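Local structure of EH1AB1 (Metagenome, 6I8F) at residues A[82-87]-A[115-120]; A[134-139]-A[233-238]; A[153-156]-A[161-164]; A[177-182]-A[203-208]; A[304-307]-A[312-315]. The protein hydrolyses esters, probably through a serine nucleophile in a charge-relay triad carried on an alpha/beta hydrolase fold. All blocks are in the same frame, centred on the assembly; numbering follows the deposited sequence.

How the contacts relate
The five contacts tie together helices, loops and the central sheet of one alpha/beta hydrolase domain. Contact 1 comes first along the chain, contact 5 last; contacts 3 and 4 are nested in the loop that contact 2 closes. Contacts 1 and 5, with centres about 14 Å apart, meet where helices 114-124 and 310-327 pack together through R119 and L313. Contact 3 touches contact 1 where R83 of strand 78-85 meets the backbone of F162. Contact 4, nearest the chain's centre, sits behind the probable nucleophile elbow; it touches contact 2 through S208 and W233, and contact 5 through Y203 and S304. The centres of contacts 2 and 5 are about 27 Å apart, on opposite sides of the chain's centre.

Contact 1 of 5, residues A[82-87]-A[115-120]; sequences RRYRPL and STCRRL
The apolar part of this contact is the ring of Y84, whose face receives the beta carbon of C117. C117 CB stands 3.9 Å from the centroid of the Y84 ring, 28° off the ring normal, a CH-pi contact whose nearest pair is C117 CB and Y84 CE1 at 3.5 Å. The sulfur is less directly placed: C117 SG lies 5.1 Å from the same centroid and comes in obliquely, a looser sulfur-aromatic contact. With CG beside its backbone N (chi1 -54°), the tyrosine side chain reaches across the gap to the helix, and the short cysteine side chain puts only its CB over the ring face.

Here strand 78-85 of the central sheet is covered by helix 114-124, the strand-against-helix layering of the alpha/beta hydrolase fold. Both Y84 and R118 also touch V67 of the neighbouring strand 66-73.

Arginine contributes through its aliphatic stem. R118 CG packs 3.6 Å from Y84 CD2, the two side chains crossing at about a right angle, and its guanidinium plane is turned 74° from the ring. This leaves the charged end to polar partners: R118 NE makes a salt bridge to D114, and the strongest polar partner of the side chain is at P62.

D114 gathers three of the polar groups: its OD1 takes the hydroxyl of Y84 and a salt bridge from R82 NH1, while OD2 takes R118 NE. The carboxylate, lying between two arginines, probably offsets their like charges; R82 NH1 and R118 NH2 are 6.3 Å apart.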
# COMPACT_ATOMS: atom_id res chain seq x y z
N ARG A 82 -2.77 12.97 -23.25
CA ARG A 82 -4.07 12.36 -23.37
C ARG A 82 -4.70 12.30 -21.98
O ARG A 82 -4.09 11.81 -21.04
CB ARG A 82 -3.95 11.00 -24.05
CG ARG A 82 -5.26 10.23 -24.10
CD ARG A 82 -5.13 8.98 -24.93
NE ARG A 82 -4.78 9.27 -26.31
CZ ARG A 82 -4.27 8.37 -27.15
NH1 ARG A 82 -4.20 7.10 -26.80
NH2 ARG A 82 -3.81 8.76 -28.33
N ARG A 83 -5.90 12.87 -21.85
CA ARG A 83 -6.63 12.91 -20.59
C ARG A 83 -7.68 11.81 -20.60
O ARG A 83 -8.36 11.60 -21.61
CB ARG A 83 -7.33 14.25 -20.36
CG ARG A 83 -6.46 15.47 -20.62
CD ARG A 83 -7.00 16.70 -19.94
NE ARG A 83 -8.18 17.21 -20.61
CZ ARG A 83 -9.20 17.81 -20.01
NH1 ARG A 83 -9.41 17.65 -18.71
NH2 ARG A 83 -10.02 18.56 -20.72
N TYR A 84 -7.77 11.10 -19.47
CA TYR A 84 -8.73 10.06 -19.27
C TYR A 84 -9.63 10.43 -18.08
O TYR A 84 -9.14 10.63 -16.96
CB TYR A 84 -8.03 8.74 -18.97
CG TYR A 84 -7.00 8.30 -19.98
CD1 TYR A 84 -5.68 8.73 -19.90
CD2 TYR A 84 -7.32 7.38 -20.96
CE1 TYR A 84 -4.71 8.28 -20.79
CE2 TYR A 84 -6.37 6.93 -21.86
CZ TYR A 84 -5.06 7.37 -21.77
OH TYR A 84 -4.13 6.90 -22.66
N ARG A 85 -10.93 10.54 -18.34
CA ARG A 85 -11.92 10.83 -17.31
C ARG A 85 -12.48 9.50 -16.83
O ARG A 85 -12.95 8.71 -17.65
CB ARG A 85 -12.99 11.77 -17.87
CG ARG A 85 -14.05 12.16 -16.86
CD ARG A 85 -14.84 13.38 -17.30
NE ARG A 85 -15.65 13.84 -16.20
CZ ARG A 85 -15.29 14.76 -15.30
NH1 ARG A 85 -14.27 15.58 -15.52
NH2 ARG A 85 -16.00 14.86 -14.19
N PRO A 86 -12.45 9.21 -15.51
CA PRO A 86 -12.95 7.94 -14.99
C PRO A 86 -14.46 7.76 -15.22
O PRO A 86 -15.22 8.72 -15.11
CB PRO A 86 -12.65 7.99 -13.48
CG PRO A 86 -12.42 9.46 -13.16
CD PRO A 86 -11.99 10.12 -14.45
N LEU A 87 -14.88 6.53 -15.54
CA LEU A 87 -16.29 6.17 -15.55
C LEU A 87 -16.96 6.59 -14.25
O LEU A 87 -16.43 6.33 -13.17
CB LEU A 87 -16.44 4.66 -15.69
CG LEU A 87 -16.36 4.09 -17.10
CD1 LEU A 87 -16.64 2.60 -17.05
CD2 LEU A 87 -17.34 4.80 -18.03
N SER A 115 -4.20 1.38 -22.21
CA SER A 115 -5.10 0.49 -21.45
C SER A 115 -4.84 0.60 -19.94
O SER A 115 -5.79 0.53 -19.13
CB SER A 115 -5.00 -0.95 -21.92
OG SER A 115 -5.47 -1.10 -23.26
N THR A 116 -3.56 0.75 -19.58
CA THR A 116 -3.12 0.88 -18.21
C THR A 116 -3.62 2.20 -17.61
O THR A 116 -4.09 2.22 -16.47
CB THR A 116 -1.59 0.80 -18.11
OG1 THR A 116 -1.22 -0.50 -18.59
CG2 THR A 116 -1.07 1.04 -16.71
N CYS A 117 -3.50 3.30 -18.35
CA CYS A 117 -3.97 4.59 -17.87
C CYS A 117 -5.49 4.60 -17.71
O CYS A 117 -5.99 5.16 -16.74
CB CYS A 117 -3.54 5.73 -18.78
SG CYS A 117 -1.78 6.13 -18.59
N ARG A 118 -6.19 3.95 -18.65
CA ARG A 118 -7.65 3.83 -18.58
C ARG A 118 -8.04 3.13 -17.28
O ARG A 118 -8.93 3.59 -16.56
CB ARG A 118 -8.20 3.06 -19.79
CG ARG A 118 -8.24 3.88 -21.08
CD ARG A 118 -8.43 2.97 -22.28
NE ARG A 118 -8.63 3.70 -23.53
CZ ARG A 118 -9.82 4.10 -24.01
NH1 ARG A 118 -10.94 3.76 -23.39
NH2 ARG A 118 -9.86 4.83 -25.11
N ARG A 119 -7.35 2.01 -16.99
CA ARG A 119 -7.67 1.21 -15.82
C ARG A 119 -7.35 2.02 -14.56
O ARG A 119 -8.13 2.00 -13.62
CB ARG A 119 -6.93 -0.13 -15.83
CG ARG A 119 -7.42 -1.11 -14.78
CD ARG A 119 -6.82 -2.50 -14.90
NE ARG A 119 -7.32 -3.38 -13.86
CZ ARG A 119 -8.30 -4.27 -14.01
NH1 ARG A 119 -8.83 -4.47 -15.20
NH2 ARG A 119 -8.72 -4.98 -12.96
N LEU A 120 -6.22 2.74 -14.56
CA LEU A 120 -5.85 3.53 -13.38
C LEU A 120 -6.92 4.59 -13.10
O LEU A 120 -7.27 4.84 -11.95
CB LEU A 120 -4.48 4.18 -13.58
CG LEU A 120 -3.27 3.24 -13.53
CD1 LEU A 120 -1.99 4.00 -13.82
CD2 LEU A 120 -3.17 2.53 -12.19

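Contact 2 of 5, residues A[134-139]-A[233-238]; sequences RLAPEH and WEAYVP
P137 and A136 lie against A235 and Y236, joining the loop that follows strand 127-132 of the alpha/beta hydrolase sheet to the last turn of helix 230-236. The loop's sequence, RLAPEH, resembles a motif familiar from the hormone-sensitive-lipase branch of this superfamily. The peptide bond before P137 is cis and lies within a turn closed by the hydrogen bond from H139 N to L135 O.

The proline can be followed round its ring. P137 CB is 3.8 Å from A235 CB, the closest carbon pair of these side chains. P137 CG, next along, is 4.3 Å from the same methyl, and P137 CD returns to 4.0 Å from A235 CB. One alanine methyl thus faces most of the pyrrolidine, a small group that suits a rigid ring so near a helix backbone. The ring also touches H43 and R47 of helix 43-55.

A136 meets the helix end by its methyl alone. A136 CB lies 3.5 Å from A235 O and 3.7 Å from Y236 CA. Y236 holds CG anti to its N (chi1 178°), which sets the ring edge-on to that methyl. The ring is stacked with F105, and A136 is backbone-bonded to F105, so both sides share one neighbour.

A water bridges the two backbones: it donates to P137 O at 2.8 Å and to A235 O at 2.6 Å.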
# COMPACT_ATOMS: atom_id res chain seq x y z
N ARG A 134 9.62 14.00 -25.15
CA ARG A 134 10.68 13.72 -26.15
C ARG A 134 11.53 12.54 -25.69
O ARG A 134 11.80 12.41 -24.49
CB ARG A 134 11.61 14.92 -26.33
CG ARG A 134 10.99 16.04 -27.15
CD ARG A 134 11.88 17.26 -27.22
NE ARG A 134 12.04 17.87 -25.92
CZ ARG A 134 13.08 18.61 -25.57
NH1 ARG A 134 14.05 18.84 -26.44
NH2 ARG A 134 13.13 19.12 -24.35
N LEU A 135 11.98 11.74 -26.66
CA LEU A 135 12.74 10.51 -26.43
C LEU A 135 14.13 10.62 -27.06
O LEU A 135 14.36 11.35 -28.04
CB LEU A 135 11.95 9.34 -27.02
CG LEU A 135 10.54 9.11 -26.45
CD1 LEU A 135 9.76 8.13 -27.32
CD2 LEU A 135 10.61 8.60 -25.02
N ALA A 136 15.07 9.87 -26.47
CA ALA A 136 16.41 9.58 -27.02
C ALA A 136 16.29 8.45 -28.03
O ALA A 136 15.36 7.64 -27.92
CB ALA A 136 17.34 9.21 -25.89
N PRO A 137 17.21 8.35 -29.00
CA PRO A 137 18.43 9.14 -29.08
C PRO A 137 18.26 10.57 -29.63
O PRO A 137 19.17 11.38 -29.48
CB PRO A 137 19.36 8.35 -30.02
CG PRO A 137 18.42 7.52 -30.85
CD PRO A 137 17.26 7.22 -29.93
N GLU A 138 17.10 10.87 -30.22
CA GLU A 138 16.88 12.11 -30.93
C GLU A 138 17.02 13.28 -29.95
O GLU A 138 17.57 14.33 -30.29
CB GLU A 138 15.50 12.11 -31.60
CG GLU A 138 15.34 11.08 -32.70
CD GLU A 138 14.88 9.69 -32.28
OE1 GLU A 138 14.99 9.34 -31.09
OE2 GLU A 138 14.43 8.93 -33.17
N HIS A 139 16.50 13.10 -28.73
CA HIS A 139 16.48 14.13 -27.71
C HIS A 139 17.01 13.52 -26.41
O HIS A 139 16.23 13.03 -25.58
CB HIS A 139 15.06 14.69 -27.57
CG HIS A 139 14.42 15.03 -28.87
ND1 HIS A 139 14.84 16.11 -29.63
CD2 HIS A 139 13.44 14.42 -29.57
CE1 HIS A 139 14.12 16.16 -30.74
NE2 HIS A 139 13.25 15.14 -30.72
N TRP A 233 21.01 2.97 -22.88
CA TRP A 233 21.86 3.81 -22.07
C TRP A 233 22.66 4.79 -22.94
O TRP A 233 22.76 5.98 -22.61
CB TRP A 233 22.77 2.93 -21.20
CG TRP A 233 23.64 3.73 -20.29
CD1 TRP A 233 24.95 4.06 -20.50
CD2 TRP A 233 23.26 4.38 -19.07
NE1 TRP A 233 25.41 4.84 -19.47
CE2 TRP A 233 24.40 5.04 -18.58
CE3 TRP A 233 22.07 4.45 -18.33
CZ2 TRP A 233 24.39 5.77 -17.39
CZ3 TRP A 233 22.06 5.16 -17.15
CH2 TRP A 233 23.20 5.81 -16.69
N GLU A 234 23.18 4.32 -24.08
CA GLU A 234 24.08 5.09 -24.93
C GLU A 234 23.30 6.07 -25.80
O GLU A 234 23.85 7.06 -26.28
CB GLU A 234 24.94 4.15 -25.77
CG GLU A 234 25.90 3.34 -24.90
CD GLU A 234 26.98 2.55 -25.63
OE1 GLU A 234 26.82 2.29 -26.84
OE2 GLU A 234 27.97 2.21 -24.97
N ALA A 235 22.01 5.79 -26.00
CA ALA A 235 21.14 6.69 -26.72
C ALA A 235 20.84 7.91 -25.85
O ALA A 235 20.76 9.05 -26.33
CB ALA A 235 19.89 5.95 -27.14
N TYR A 236 20.71 7.67 -24.54
CA TYR A 236 20.13 8.63 -23.58
C TYR A 236 21.20 9.53 -22.94
O TYR A 236 21.01 10.73 -22.81
CB TYR A 236 19.35 7.84 -22.52
CG TYR A 236 18.72 8.66 -21.42
CD1 TYR A 236 17.90 9.74 -21.71
CD2 TYR A 236 18.94 8.34 -20.09
CE1 TYR A 236 17.31 10.49 -20.71
CE2 TYR A 236 18.35 9.07 -19.07
CZ TYR A 236 17.53 10.14 -19.38
OH TYR A 236 16.94 10.86 -18.38
N VAL A 237 22.32 8.92 -22.52
CA VAL A 237 23.25 9.59 -21.62
C VAL A 237 24.49 10.03 -22.40
O VAL A 237 25.21 9.19 -22.94
CB VAL A 237 23.63 8.70 -20.43
CG1 VAL A 237 24.51 9.45 -19.44
CG2 VAL A 237 22.40 8.15 -19.73
N PRO A 238 24.78 11.35 -22.46
CA PRO A 238 26.05 11.82 -23.00
C PRO A 238 27.24 11.28 -22.20
O PRO A 238 27.22 11.25 -20.96
CB PRO A 238 25.98 13.35 -22.86
CG PRO A 238 24.49 13.65 -22.78
CD PRO A 238 23.89 12.45 -22.08
O HOH W 1 21.56 10.38 -28.45

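Contact 3 of 5, residues A[153-156]-A[161-164]; sequences RHIR and SFGA
The torsions of H154 and I155 send two side chains from one helical turn to the same phenyl ring: H154 has CG trans to its backbone N (chi1 180°), whereas I155 turns CG1 beside its own N, and both converge on F162.

I155 reaches the ring squarely. Its CG1 hangs 3.8 Å from the centroid of the F162 ring, only 4° off the ring normal, so a methylene lies over the middle of the pi face in a textbook CH-pi contact. A beta-branched aliphatic side chain suits this place: CG1 covers the ring while the residue also packs on I129, I131 and I98 of the sheet beneath.

H154 meets the same ring at its rim. H154 CD2 is 3.6 Å from F162 CZ, and NE2 lies at the edge of the phenyl ring, in its plane. The centroids stand 5.6 Å apart with the planes turned by 83°, yet neither ring covers the face of the other, so this is a rim-to-rim pair and not a T-shaped stack. Further aromatic neighbours extend the cluster: H154 stacks with F72, and F162 meets F81 edge-to-face.

Just beyond F162, G163 takes a positive phi, a conformation that glycine adopts without strain and that turns the chain into A164. The carbonyl of F162 accepts a hydrogen bond from Q127 NE2, which ties the turn to strand 127-132. Together these residues join helix 143-157 to the loop by which the chain returns to strand 169-174, as in the beta-alpha-beta crossovers that build the alpha/beta hydrolase fold.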
# COMPACT_ATOMS: atom_id res chain seq x y z
N ARG A 153 4.62 21.35 -14.34
CA ARG A 153 4.51 22.79 -14.03
C ARG A 153 3.34 23.39 -14.83
O ARG A 153 2.55 24.15 -14.31
CB ARG A 153 5.82 23.52 -14.34
CG ARG A 153 6.98 23.22 -13.40
CD ARG A 153 8.19 24.09 -13.69
NE ARG A 153 9.26 23.95 -12.70
CZ ARG A 153 10.57 24.05 -12.94
NH1 ARG A 153 11.01 24.17 -14.19
NH2 ARG A 153 11.44 24.01 -11.94
N HIS A 154 3.22 23.02 -16.11
CA HIS A 154 2.19 23.58 -16.99
C HIS A 154 0.78 23.18 -16.53
O HIS A 154 -0.14 24.01 -16.48
CB HIS A 154 2.43 23.15 -18.44
CG HIS A 154 1.41 23.69 -19.39
ND1 HIS A 154 1.48 24.98 -19.88
CD2 HIS A 154 0.29 23.14 -19.89
CE1 HIS A 154 0.45 25.20 -20.68
NE2 HIS A 154 -0.30 24.08 -20.70
N ILE A 155 0.59 21.90 -16.22
CA ILE A 155 -0.73 21.42 -15.73
C ILE A 155 -1.02 22.00 -14.34
O ILE A 155 -2.15 22.44 -14.09
CB ILE A 155 -0.79 19.88 -15.77
CG1 ILE A 155 -0.76 19.41 -17.23
CG2 ILE A 155 -2.01 19.38 -15.01
CD1 ILE A 155 -0.27 18.00 -17.44
N ARG A 156 -0.01 22.05 -13.46
CA ARG A 156 -0.15 22.67 -12.13
C ARG A 156 -0.62 24.12 -12.28
O ARG A 156 -1.53 24.56 -11.59
CB ARG A 156 1.18 22.59 -11.35
CG ARG A 156 1.18 23.27 -9.99
CD ARG A 156 2.56 23.70 -9.52
NE ARG A 156 3.23 24.65 -10.40
CZ ARG A 156 4.56 24.77 -10.54
NH1 ARG A 156 5.39 24.07 -9.79
NH2 ARG A 156 5.05 25.60 -11.45
N SER A 161 -7.88 24.38 -16.43
CA SER A 161 -8.00 24.14 -17.87
C SER A 161 -7.98 22.64 -18.16
O SER A 161 -8.58 22.19 -19.11
CB SER A 161 -6.90 24.81 -18.68
OG SER A 161 -6.59 26.09 -18.15
N PHE A 162 -7.25 21.88 -17.33
CA PHE A 162 -7.13 20.43 -17.49
C PHE A 162 -8.16 19.70 -16.62
O PHE A 162 -8.09 18.48 -16.49
CB PHE A 162 -5.69 20.01 -17.17
CG PHE A 162 -4.67 20.48 -18.17
CD1 PHE A 162 -4.06 21.72 -18.03
CD2 PHE A 162 -4.35 19.70 -19.27
CE1 PHE A 162 -3.13 22.16 -18.96
CE2 PHE A 162 -3.42 20.14 -20.20
CZ PHE A 162 -2.82 21.37 -20.05
N GLY A 163 -9.12 20.43 -16.04
CA GLY A 163 -10.17 19.85 -15.20
C GLY A 163 -9.60 19.15 -13.97
O GLY A 163 -10.14 18.12 -13.52
N ALA A 164 -8.51 19.72 -13.44
CA ALA A 164 -7.74 19.17 -12.36
C ALA A 164 -7.90 20.01 -11.10
O ALA A 164 -7.83 21.25 -11.13
CB ALA A 164 -6.29 19.08 -12.74

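Contact 4 of 5, residues A[177-182]-A[203-208]; sequences GGAMAA and YPATDS
The backbones of G178 and P204 pass with their CA atoms 4.3 Å apart, where the first turn of helix 176-190 meets the loop leaving strand 198-202. Such an approach suits a glycine in the helix: with no beta carbon on G178, the proline ring can lie directly against the peptide. P204 CB sits 3.7 Å from G178 C and 3.9 Å from A179 N, while the ring restrains the backbone at P204.

The helix begins just behind the probable nucleophile elbow, G173-S175-G177, the tight strand-to-helix turn of the alpha/beta hydrolase fold that presents its serine at S175. The packing of G178 and A179 on the loop therefore lies next to the likely reactive centre, and A205 lies near, though not touching, the probable triad of S175, H300 and D270.

A179 meets the loop by its methyl. A179 CB comes to 3.1 Å from A205 O, a tight approach to a carbonyl oxygen, and to 4.4 Å from A205 CB. Alanine suits such a close fit, since a single carbon is all that meets the carbonyl. The helix itself carries on with regular bonds, A181 N to G177 O and A182 N to G178 O.

Past A205 the loop is fixed by polar contacts: E275 OE2 accepts hydrogen bonds from the backbone nitrogens of both T206 and D207, and D207 OD2 makes a salt bridge to R210. On the other side of P204, the ring of Y203 meets that of H300 while its hydroxyl is hydrogen-bonded to F303 N.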
# COMPACT_ATOMS: atom_id res chain seq x y z
N GLY A 177 9.66 6.11 -16.46
CA GLY A 177 8.61 7.05 -16.08
C GLY A 177 8.55 7.25 -14.57
O GLY A 177 8.15 8.31 -14.08
N GLY A 178 8.89 6.19 -13.83
CA GLY A 178 8.95 6.25 -12.37
C GLY A 178 10.08 7.15 -11.93
O GLY A 178 9.91 7.99 -11.06
N ALA A 179 11.24 6.99 -12.58
CA ALA A 179 12.38 7.85 -12.34
C ALA A 179 11.96 9.30 -12.61
O ALA A 179 12.20 10.17 -11.77
CB ALA A 179 13.55 7.43 -13.19
N MET A 180 11.30 9.53 -13.75
CA MET A 180 10.83 10.87 -14.14
C MET A 180 9.96 11.45 -13.02
O MET A 180 10.16 12.59 -12.63
CB MET A 180 10.02 10.83 -15.43
CG MET A 180 9.87 12.20 -16.07
SD MET A 180 9.28 12.14 -17.78
CE MET A 180 10.69 11.42 -18.63
N ALA A 181 8.99 10.66 -12.54
CA ALA A 181 8.08 11.11 -11.50
C ALA A 181 8.88 11.48 -10.25
O ALA A 181 8.66 12.53 -9.67
CB ALA A 181 7.04 10.06 -11.21
N ALA A 182 9.82 10.62 -9.84
CA ALA A 182 10.60 10.90 -8.63
C ALA A 182 11.37 12.22 -8.80
O ALA A 182 11.44 13.05 -7.87
CB ALA A 182 11.54 9.76 -8.34
N TYR A 203 8.10 0.38 -10.15
CA TYR A 203 9.46 -0.15 -10.34
C TYR A 203 10.35 0.91 -10.99
O TYR A 203 10.84 0.72 -12.09
CB TYR A 203 9.48 -1.50 -11.07
CG TYR A 203 8.49 -1.73 -12.19
CD1 TYR A 203 8.58 -1.05 -13.39
CD2 TYR A 203 7.49 -2.67 -12.05
CE1 TYR A 203 7.69 -1.29 -14.42
CE2 TYR A 203 6.60 -2.94 -13.07
CZ TYR A 203 6.70 -2.25 -14.27
OH TYR A 203 5.82 -2.53 -15.26
N PRO A 204 10.60 2.05 -10.30
CA PRO A 204 11.45 3.10 -10.84
C PRO A 204 12.93 2.69 -10.87
O PRO A 204 13.35 1.89 -10.04
CB PRO A 204 11.25 4.26 -9.85
CG PRO A 204 10.94 3.56 -8.53
CD PRO A 204 10.14 2.34 -8.93
N ALA A 205 13.67 3.23 -11.84
CA ALA A 205 15.12 3.35 -11.78
C ALA A 205 15.44 4.55 -10.88
O ALA A 205 14.87 5.61 -11.09
CB ALA A 205 15.69 3.57 -13.16
N THR A 206 16.30 4.38 -9.88
CA THR A 206 16.57 5.48 -8.94
C THR A 206 18.06 5.75 -8.75
O THR A 206 18.42 6.74 -8.10
CB THR A 206 15.92 5.21 -7.57
OG1 THR A 206 16.56 4.08 -6.98
CG2 THR A 206 14.43 5.01 -7.67
N ASP A 207 18.93 4.89 -9.28
CA ASP A 207 20.38 5.05 -9.06
C ASP A 207 21.16 4.50 -10.26
O ASP A 207 21.23 3.30 -10.47
CB ASP A 207 20.78 4.37 -7.75
CG ASP A 207 22.22 4.61 -7.31
OD1 ASP A 207 22.91 5.44 -7.95
OD2 ASP A 207 22.65 3.93 -6.34
N SER A 208 21.76 5.43 -11.02
CA SER A 208 22.58 5.11 -12.18
C SER A 208 24.07 5.00 -11.82
O SER A 208 24.90 4.74 -12.71
CB SER A 208 22.39 6.15 -13.24
OG SER A 208 21.03 6.22 -13.65

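Contact 5 of 5, residues A[304-307]-A[312-315]; sequences SLTR and GLKA
The loop that carries the probable triad histidine, after strand 298-299, leads here into helix 310-327, the final helix of the alpha/beta hydrolase fold; T306 in the loop packs against G312 and L313 at the helix's start. L305 is the centre of an inverse gamma turn just before T306.

With a chi1 of 49°, the threonine places its hydroxyl between N and the carbonyl carbon and leaves CG2 beside the backbone N. The methyl then meets the helix backbone: T306 CG2 is 3.4 Å from G312 C and 3.6 Å from L313 N. Glycine suits this place because it has no side chain on the face that T306 CG2 presses against.

Both branches of threonine are used. The hydroxyl T306 OG1 is hydrogen-bonded to the backbone N of A59, so the polar end of the residue is satisfied by a neighbouring loop while the methyl packs on the helix backbone.

The side chain of L313 crosses that of T306 at a slant. Its end bends toward the loop, and it also touches A59 and R119, the latter on helix 114-124; leucine's long branched chain lets one residue reach all three. K314, next along, packs on H326 of the second subunit. Between the side chains of the contact the closest pair is T306 CB and L313 CD2 at 3.5 Å, tighter than usual for two carbons.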
# COMPACT_ATOMS: atom_id res chain seq x y z
N SER A 304 2.29 -3.06 -17.19
CA SER A 304 1.64 -2.76 -18.45
C SER A 304 1.61 -3.97 -19.39
O SER A 304 1.04 -3.85 -20.45
CB SER A 304 2.28 -1.56 -19.11
OG SER A 304 3.64 -1.82 -19.39
N LEU A 305 2.17 -5.11 -18.99
CA LEU A 305 2.08 -6.35 -19.80
C LEU A 305 0.85 -7.17 -19.39
O LEU A 305 0.92 -8.40 -19.25
CB LEU A 305 3.36 -7.17 -19.65
CG LEU A 305 4.58 -6.60 -20.36
CD1 LEU A 305 5.86 -7.23 -19.82
CD2 LEU A 305 4.47 -6.80 -21.86
N THR A 306 -0.29 -6.49 -19.27
CA THR A 306 -1.43 -7.03 -18.57
C THR A 306 -2.26 -7.96 -19.47
O THR A 306 -3.23 -8.53 -19.00
CB THR A 306 -2.23 -5.88 -17.95
OG1 THR A 306 -2.44 -4.87 -18.94
CG2 THR A 306 -1.50 -5.29 -16.77
N ARG A 307 -1.88 -8.13 -20.74
CA ARG A 307 -2.45 -9.19 -21.58
C ARG A 307 -1.99 -10.56 -21.08
O ARG A 307 -2.76 -11.52 -21.07
CB ARG A 307 -2.01 -9.03 -23.04
CG ARG A 307 -2.45 -10.17 -23.93
CD ARG A 307 -2.07 -9.89 -25.37
NE ARG A 307 -2.29 -11.07 -26.18
CZ ARG A 307 -2.05 -11.15 -27.48
NH1 ARG A 307 -1.57 -10.09 -28.13
NH2 ARG A 307 -2.31 -12.28 -28.11
N GLY A 312 -0.20 -7.88 -13.15
CA GLY A 312 -0.17 -6.52 -13.64
C GLY A 312 -1.48 -5.79 -13.38
O GLY A 312 -1.48 -4.62 -13.02
N LEU A 313 -2.61 -6.48 -13.56
CA LEU A 313 -3.91 -5.87 -13.32
C LEU A 313 -4.13 -5.66 -11.81
O LEU A 313 -4.69 -4.65 -11.40
CB LEU A 313 -5.02 -6.73 -13.92
CG LEU A 313 -4.98 -6.88 -15.44
CD1 LEU A 313 -6.05 -7.85 -15.89
CD2 LEU A 313 -5.15 -5.53 -16.14
N LYS A 314 -3.70 -6.63 -11.00
CA LYS A 314 -3.75 -6.50 -9.55
C LYS A 314 -2.92 -5.28 -9.11
O LYS A 314 -3.39 -4.51 -8.30
CB LYS A 314 -3.26 -7.79 -8.87
CG LYS A 314 -4.14 -9.00 -9.13
CD LYS A 314 -4.97 -9.43 -7.94
CE LYS A 314 -6.25 -10.15 -8.33
NZ LYS A 314 -5.95 -11.35 -9.16
N ALA A 315 -1.71 -5.11 -9.70
CA ALA A 315 -0.82 -4.00 -9.39
C ALA A 315 -1.44 -2.66 -9.80
O ALA A 315 -1.34 -1.67 -9.04
CB ALA A 315 0.53 -4.18 -10.03